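PDB 3HVN: hemolysin from Streptococcus suis, which probably forms large oligomeric pores in cholesterol-containing host membranes and so lyses the target cells. Local coordinates for residues Y274-S286 against I313-D327. The protein carries 1 engineered substitution. Numbering follows the deposited sequence.
Sequences YGRSMFIKLETSS and ILKNTSFSAYIFGGD. With CFH (1,1,1,3,3,3-hexafluoropropan-2-ol), chain B.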
loop_
_atom_site.group_PDB
_atom_site.type_symbol
_atom_site.label_atom_id
_atom_site.label_comp_id
_atom_site.label_asym_id
_atom_site.label_seq_id
_atom_site.Cartn_x
_atom_site.Cartn_y
_atom_site.Cartn_z
ATOM N N TYR A 274 -13.913 1.437 18.600
ATOM C CA TYR A 274 -13.874 0.021 18.948
ATOM C C TYR A 274 -14.397 -0.860 17.819
ATOM O O TYR A 274 -15.524 -0.681 17.340
ATOM C CB TYR A 274 -14.677 -0.238 20.223
ATOM C CG TYR A 274 -14.111 0.426 21.457
ATOM C CD1 TYR A 274 -14.445 1.736 21.780
ATOM C CD2 TYR A 274 -13.248 -0.256 22.302
ATOM C CE1 TYR A 274 -13.933 2.346 22.909
ATOM C CE2 TYR A 274 -12.732 0.345 23.433
ATOM C CZ TYR A 274 -13.076 1.646 23.731
ATOM O OH TYR A 274 -12.560 2.245 24.857
ATOM N N GLY A 275 -13.568 -1.813 17.404
ATOM C CA GLY A 275 -13.913 -2.741 16.343
ATOM C C GLY A 275 -12.861 -3.823 16.180
ATOM O O GLY A 275 -12.298 -4.306 17.163
ATOM N N ARG A 276 -12.594 -4.206 14.934
ATOM C CA ARG A 276 -11.576 -5.211 14.639
ATOM C C ARG A 276 -10.454 -4.628 13.793
ATOM O O ARG A 276 -10.689 -4.159 12.680
ATOM C CB ARG A 276 -12.192 -6.401 13.902
ATOM C CG ARG A 276 -13.138 -7.244 14.732
ATOM C CD ARG A 276 -13.509 -8.527 14.001
ATOM N NE ARG A 276 -12.356 -9.402 13.802
ATOM C CZ ARG A 276 -11.605 -9.416 12.704
ATOM N NH1 ARG A 276 -11.882 -8.600 11.695
ATOM N NH2 ARG A 276 -10.576 -10.247 12.614
ATOM N N SER A 277 -9.232 -4.663 14.311
ATOM C CA SER A 277 -8.089 -4.166 13.553
ATOM C C SER A 277 -7.322 -5.317 12.917
ATOM O O SER A 277 -6.939 -6.274 13.597
ATOM C CB SER A 277 -7.165 -3.333 14.440
ATOM O OG SER A 277 -6.185 -2.663 13.665
ATOM N N MET A 278 -7.103 -5.219 11.610
ATOM C CA MET A 278 -6.439 -6.284 10.868
ATOM C C MET A 278 -5.343 -5.739 9.959
ATOM O O MET A 278 -5.626 -5.199 8.891
ATOM C CB MET A 278 -7.464 -7.063 10.043
ATOM C CG MET A 278 -6.895 -8.259 9.303
ATOM S SD MET A 278 -8.146 -9.095 8.311
ATOM C CE MET A 278 -9.439 -9.326 9.529
ATOM N N PHE A 279 -4.092 -5.884 10.385
ATOM C CA PHE A 279 -2.959 -5.447 9.577
ATOM C C PHE A 279 -2.465 -6.584 8.691
ATOM O O PHE A 279 -1.841 -7.530 9.169
ATOM C CB PHE A 279 -1.830 -4.930 10.469
ATOM C CG PHE A 279 -2.152 -3.636 11.159
ATOM C CD1 PHE A 279 -2.932 -3.622 12.303
ATOM C CD2 PHE A 279 -1.683 -2.433 10.659
ATOM C CE1 PHE A 279 -3.235 -2.434 12.937
ATOM C CE2 PHE A 279 -1.980 -1.241 11.291
ATOM C CZ PHE A 279 -2.759 -1.241 12.431
ATOM N N ILE A 280 -2.749 -6.484 7.396
ATOM C CA ILE A 280 -2.453 -7.570 6.469
ATOM C C ILE A 280 -1.265 -7.260 5.565
ATOM O O ILE A 280 -1.135 -6.150 5.047
ATOM C CB ILE A 280 -3.674 -7.898 5.590
ATOM C CG1 ILE A 280 -4.965 -7.765 6.398
ATOM C CG2 ILE A 280 -3.543 -9.292 4.998
ATOM C CD1 ILE A 280 -6.217 -8.019 5.590
ATOM N N LYS A 281 -0.401 -8.253 5.379
ATOM C CA LYS A 281 0.740 -8.128 4.481
ATOM C C LYS A 281 0.545 -9.039 3.274
ATOM O O LYS A 281 0.409 -10.255 3.422
ATOM C CB LYS A 281 2.039 -8.479 5.213
ATOM C CG LYS A 281 3.309 -8.223 4.411
ATOM C CD LYS A 281 3.610 -9.357 3.441
ATOM C CE LYS A 281 4.015 -10.624 4.172
ATOM N NZ LYS A 281 4.318 -11.736 3.233
ATOM N N LEU A 282 0.533 -8.447 2.083
ATOM C CA LEU A 282 0.315 -9.210 0.856
ATOM C C LEU A 282 1.548 -9.206 -0.038
ATOM O O LEU A 282 1.953 -8.160 -0.540
ATOM C CB LEU A 282 -0.878 -8.648 0.078
ATOM C CG LEU A 282 -2.284 -8.892 0.627
ATOM C CD1 LEU A 282 -2.502 -8.138 1.929
ATOM C CD2 LEU A 282 -3.323 -8.485 -0.405
ATOM N N GLU A 283 2.141 -10.378 -0.246
ATOM C CA GLU A 283 3.284 -10.484 -1.145
ATOM C C GLU A 283 2.965 -11.306 -2.391
ATOM O O GLU A 283 2.256 -12.323 -2.326
ATOM C CB GLU A 283 4.513 -11.049 -0.424
ATOM C CG GLU A 283 4.423 -12.525 -0.090
ATOM C CD GLU A 283 5.788 -13.161 0.094
ATOM O OE1 GLU A 283 6.782 -12.592 -0.405
ATOM O OE2 GLU A 283 5.865 -14.233 0.732
ATOM N N THR A 284 3.492 -10.845 -3.524
ATOM C CA THR A 284 3.293 -11.514 -4.805
ATOM C C THR A 284 4.506 -11.314 -5.710
ATOM O O THR A 284 5.122 -10.249 -5.708
ATOM C CB THR A 284 2.040 -10.985 -5.526
ATOM O OG1 THR A 284 0.896 -11.142 -4.678
ATOM C CG2 THR A 284 1.809 -11.742 -6.825
ATOM N N SER A 285 4.845 -12.344 -6.480
ATOM C CA SER A 285 5.993 -12.285 -7.378
ATOM C C SER A 285 5.621 -11.657 -8.719
ATOM O O SER A 285 6.312 -11.850 -9.720
ATOM C CB SER A 285 6.574 -13.684 -7.594
ATOM O OG SER A 285 7.757 -13.633 -8.372
ATOM N N SER A 286 4.526 -10.905 -8.730
ATOM C CA SER A 286 4.057 -10.250 -9.944
ATOM C C SER A 286 4.956 -9.079 -10.319
ATOM O O SER A 286 5.882 -8.735 -9.586
ATOM C CB SER A 286 2.619 -9.764 -9.761
ATOM O OG SER A 286 2.513 -8.905 -8.640
ATOM N N ILE A 313 -1.418 -12.713 -10.222
ATOM C CA ILE A 313 -1.028 -12.102 -8.960
ATOM C C ILE A 313 -1.861 -12.678 -7.820
ATOM O O ILE A 313 -1.344 -12.938 -6.735
ATOM C CB ILE A 313 -1.166 -10.561 -8.990
ATOM C CG1 ILE A 313 -2.602 -10.130 -8.684
ATOM C CG2 ILE A 313 -0.712 -10.010 -10.330
ATOM C CD1 ILE A 313 -3.578 -10.398 -9.807
ATOM N N LEU A 314 -3.149 -12.889 -8.078
ATOM C CA LEU A 314 -4.052 -13.445 -7.079
ATOM C C LEU A 314 -3.809 -14.936 -6.903
ATOM O O LEU A 314 -4.094 -15.500 -5.849
ATOM C CB LEU A 314 -5.510 -13.184 -7.457
ATOM C CG LEU A 314 -5.992 -11.746 -7.266
ATOM C CD1 LEU A 314 -7.471 -11.625 -7.598
ATOM C CD2 LEU A 314 -5.720 -11.291 -5.843
ATOM N N LYS A 315 -3.289 -15.576 -7.945
ATOM C CA LYS A 315 -2.890 -16.971 -7.838
ATOM C C LYS A 315 -1.497 -17.058 -7.225
ATOM O O LYS A 315 -1.026 -18.139 -6.870
ATOM C CB LYS A 315 -2.928 -17.656 -9.204
ATOM C CG LYS A 315 -4.328 -17.773 -9.786
ATOM C CD LYS A 315 -5.282 -18.414 -8.789
ATOM C CE LYS A 315 -6.707 -18.433 -9.316
ATOM N NZ LYS A 315 -7.658 -19.006 -8.324
ATOM N N ASN A 316 -0.846 -15.905 -7.100
ATOM C CA ASN A 316 0.472 -15.824 -6.485
ATOM C C ASN A 316 0.488 -14.881 -5.285
ATOM O O ASN A 316 1.533 -14.333 -4.930
ATOM C CB ASN A 316 1.516 -15.383 -7.513
ATOM C CG ASN A 316 1.691 -16.387 -8.635
ATOM O OD1 ASN A 316 1.370 -17.567 -8.485
ATOM N ND2 ASN A 316 2.206 -15.924 -9.769
ATOM N N THR A 317 -0.672 -14.695 -4.663
ATOM C CA THR A 317 -0.790 -13.810 -3.506
ATOM C C THR A 317 -0.618 -14.552 -2.186
ATOM O O THR A 317 -1.562 -15.172 -1.675
ATOM C CB THR A 317 -2.138 -13.063 -3.486
ATOM O OG1 THR A 317 -3.130 -13.852 -4.151
ATOM C CG2 THR A 317 -2.022 -11.724 -4.190
ATOM N N SER A 318 0.591 -14.480 -1.637
ATOM C CA SER A 318 0.867 -15.068 -0.332
ATOM C C SER A 318 0.813 -13.980 0.731
ATOM O O SER A 318 1.494 -12.961 0.621
ATOM C CB SER A 318 2.225 -15.774 -0.327
ATOM O OG SER A 318 3.200 -15.018 -1.020
ATOM N N PHE A 319 -0.004 -14.194 1.758
ATOM C CA PHE A 319 -0.262 -13.144 2.735
ATOM C C PHE A 319 0.117 -13.541 4.156
ATOM O O PHE A 319 0.340 -14.715 4.454
ATOM C CB PHE A 319 -1.736 -12.740 2.700
ATOM C CG PHE A 319 -2.611 -13.568 3.597
ATOM C CD1 PHE A 319 -3.034 -13.076 4.820
ATOM C CD2 PHE A 319 -3.004 -14.842 3.221
ATOM C CE1 PHE A 319 -3.836 -13.835 5.650
ATOM C CE2 PHE A 319 -3.806 -15.607 4.048
ATOM C CZ PHE A 319 -4.223 -15.102 5.263
ATOM N N SER A 320 0.184 -12.541 5.028
ATOM C CA SER A 320 0.390 -12.757 6.454
ATOM C C SER A 320 -0.279 -11.622 7.218
ATOM O O SER A 320 0.073 -10.454 7.045
ATOM C CB SER A 320 1.880 -12.825 6.787
ATOM O OG SER A 320 2.511 -11.578 6.557
ATOM N N ALA A 321 -1.248 -11.965 8.059
ATOM C CA ALA A 321 -2.063 -10.957 8.725
ATOM C C ALA A 321 -1.947 -10.978 10.247
ATOM O O ALA A 321 -1.931 -12.041 10.871
ATOM C CB ALA A 321 -3.521 -11.092 8.302
ATOM N N TYR A 322 -1.863 -9.785 10.828
ATOM C CA TYR A 322 -1.899 -9.609 12.272
ATOM C C TYR A 322 -3.239 -8.987 12.642
ATOM O O TYR A 322 -3.506 -7.829 12.315
ATOM C CB TYR A 322 -0.753 -8.702 12.724
ATOM C CG TYR A 322 -0.750 -8.387 14.203
ATOM C CD1 TYR A 322 -1.520 -7.351 14.715
ATOM C CD2 TYR A 322 0.030 -9.120 15.087
ATOM C CE1 TYR A 322 -1.519 -7.058 16.065
ATOM C CE2 TYR A 322 0.039 -8.834 16.439
ATOM C CZ TYR A 322 -0.737 -7.802 16.923
ATOM O OH TYR A 322 -0.731 -7.513 18.268
ATOM N N ILE A 323 -4.086 -9.760 13.315
ATOM C CA ILE A 323 -5.440 -9.310 13.618
ATOM C C ILE A 323 -5.695 -9.220 15.118
ATOM O O ILE A 323 -5.122 -9.979 15.902
ATOM C CB ILE A 323 -6.499 -10.237 12.971
ATOM C CG1 ILE A 323 -6.827 -11.425 13.882
ATOM C CG2 ILE A 323 -6.027 -10.720 11.607
ATOM C CD1 ILE A 323 -8.017 -11.196 14.798
ATOM N N PHE A 324 -6.554 -8.285 15.512
ATOM C CA PHE A 324 -7.002 -8.204 16.899
ATOM C C PHE A 324 -8.343 -7.484 17.022
ATOM O O PHE A 324 -8.594 -6.484 16.345
ATOM C CB PHE A 324 -5.939 -7.556 17.796
ATOM C CG PHE A 324 -5.631 -6.127 17.452
ATOM C CD1 PHE A 324 -4.637 -5.820 16.537
ATOM C CD2 PHE A 324 -6.321 -5.090 18.057
ATOM C CE1 PHE A 324 -4.346 -4.505 16.225
ATOM C CE2 PHE A 324 -6.035 -3.774 17.749
ATOM C CZ PHE A 324 -5.044 -3.481 16.833
ATOM N N GLY A 325 -9.202 -8.013 17.888
ATOM C CA GLY A 325 -10.537 -7.479 18.073
ATOM C C GLY A 325 -11.597 -8.390 17.484
ATOM O O GLY A 325 -11.325 -9.152 16.555
ATOM N N GLY A 326 -12.807 -8.316 18.028
ATOM C CA GLY A 326 -13.917 -9.112 17.534
ATOM C C GLY A 326 -13.903 -10.541 18.038
ATOM O O GLY A 326 -14.681 -10.904 18.919
ATOM N N ASP A 327 -13.018 -11.357 17.472
ATOM C CA ASP A 327 -12.915 -12.760 17.857
ATOM C C ASP A 327 -12.570 -12.909 19.334
ATOM O O ASP A 327 -13.019 -13.847 19.995
ATOM C CB ASP A 327 -11.876 -13.484 16.995
ATOM C CG ASP A 327 -10.474 -12.930 17.176
ATOM O OD1 ASP A 327 -10.340 -11.734 17.511
ATOM O OD2 ASP A 327 -9.505 -13.691 16.978
HETATM F F7 CFH B . -8.446 -18.039 12.156
HETATM C C1 CFH B . -9.538 -17.308 12.272
HETATM F F5 CFH B . -9.746 -16.645 11.149
HETATM F F6 CFH B . -10.568 -18.098 12.513
HETATM C C2 CFH B . -9.368 -16.325 13.426
HETATM O O4 CFH B . -8.066 -15.731 13.356
HETATM C C3 CFH B . -10.429 -15.232 13.349
HETATM F F10 CFH B . -11.617 -15.776 13.163
HETATM F F8 CFH B . -10.155 -14.418 12.347
HETATM F F9 CFH B . -10.431 -14.547 14.477
#
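Strands 276-284 and 318-324 pair antiparallel, from Ser277 with Phe324 to Glu283 with Ser318, in the core sheet of the toxin; strand 221-236 flanks the first and strand 333-338 the second. Eight backbone hydrogen bonds tie the hydrogen-bonded pairs, among them Tyr322 N to Phe279 O, 2.8 Å and nearly straight at 172°. Glu283 O accepts twice, from Ser318 N and, at 3.1 Å from above the carbonyl plane, from Ser318 OG, which the short serine side chain folds back over its own backbone.

The face carrying Met278, Ile280, Leu282, Phe319, Ala321 and Ile323 is apolar. Met278 CG lies alongside Ile323 CG2, and Ile280 CG2 meets both Ala321 CB, 3.8 Å away, and Phe319 CD1; alanine's single methyl suits a place between branched isoleucine and phenylalanine ring. Helix 339-350 covers this face through Ile346 and Leu342. On the other face, Phe324 CG stands between backbone N and carbonyl carbon (chi1 64°), which swings the ring over Ser277, whose CB sits 3.6 Å from the ring centroid in a CH-pi contact. There too, the buried Ser320 hydroxyl is satisfied by a hydrogen bond to Leu208 O.

Gly325 and Gly326, both at glycine-favouring positive phi, lead past Arg276 to Asp327 of the hexafluoropropanol pocket. The pair belongs to the central sheet of the MACPF/CDC fold; its helical link, including helix 291-300, probably unfurls into a membrane-spanning beta-hairpin, as in relatives.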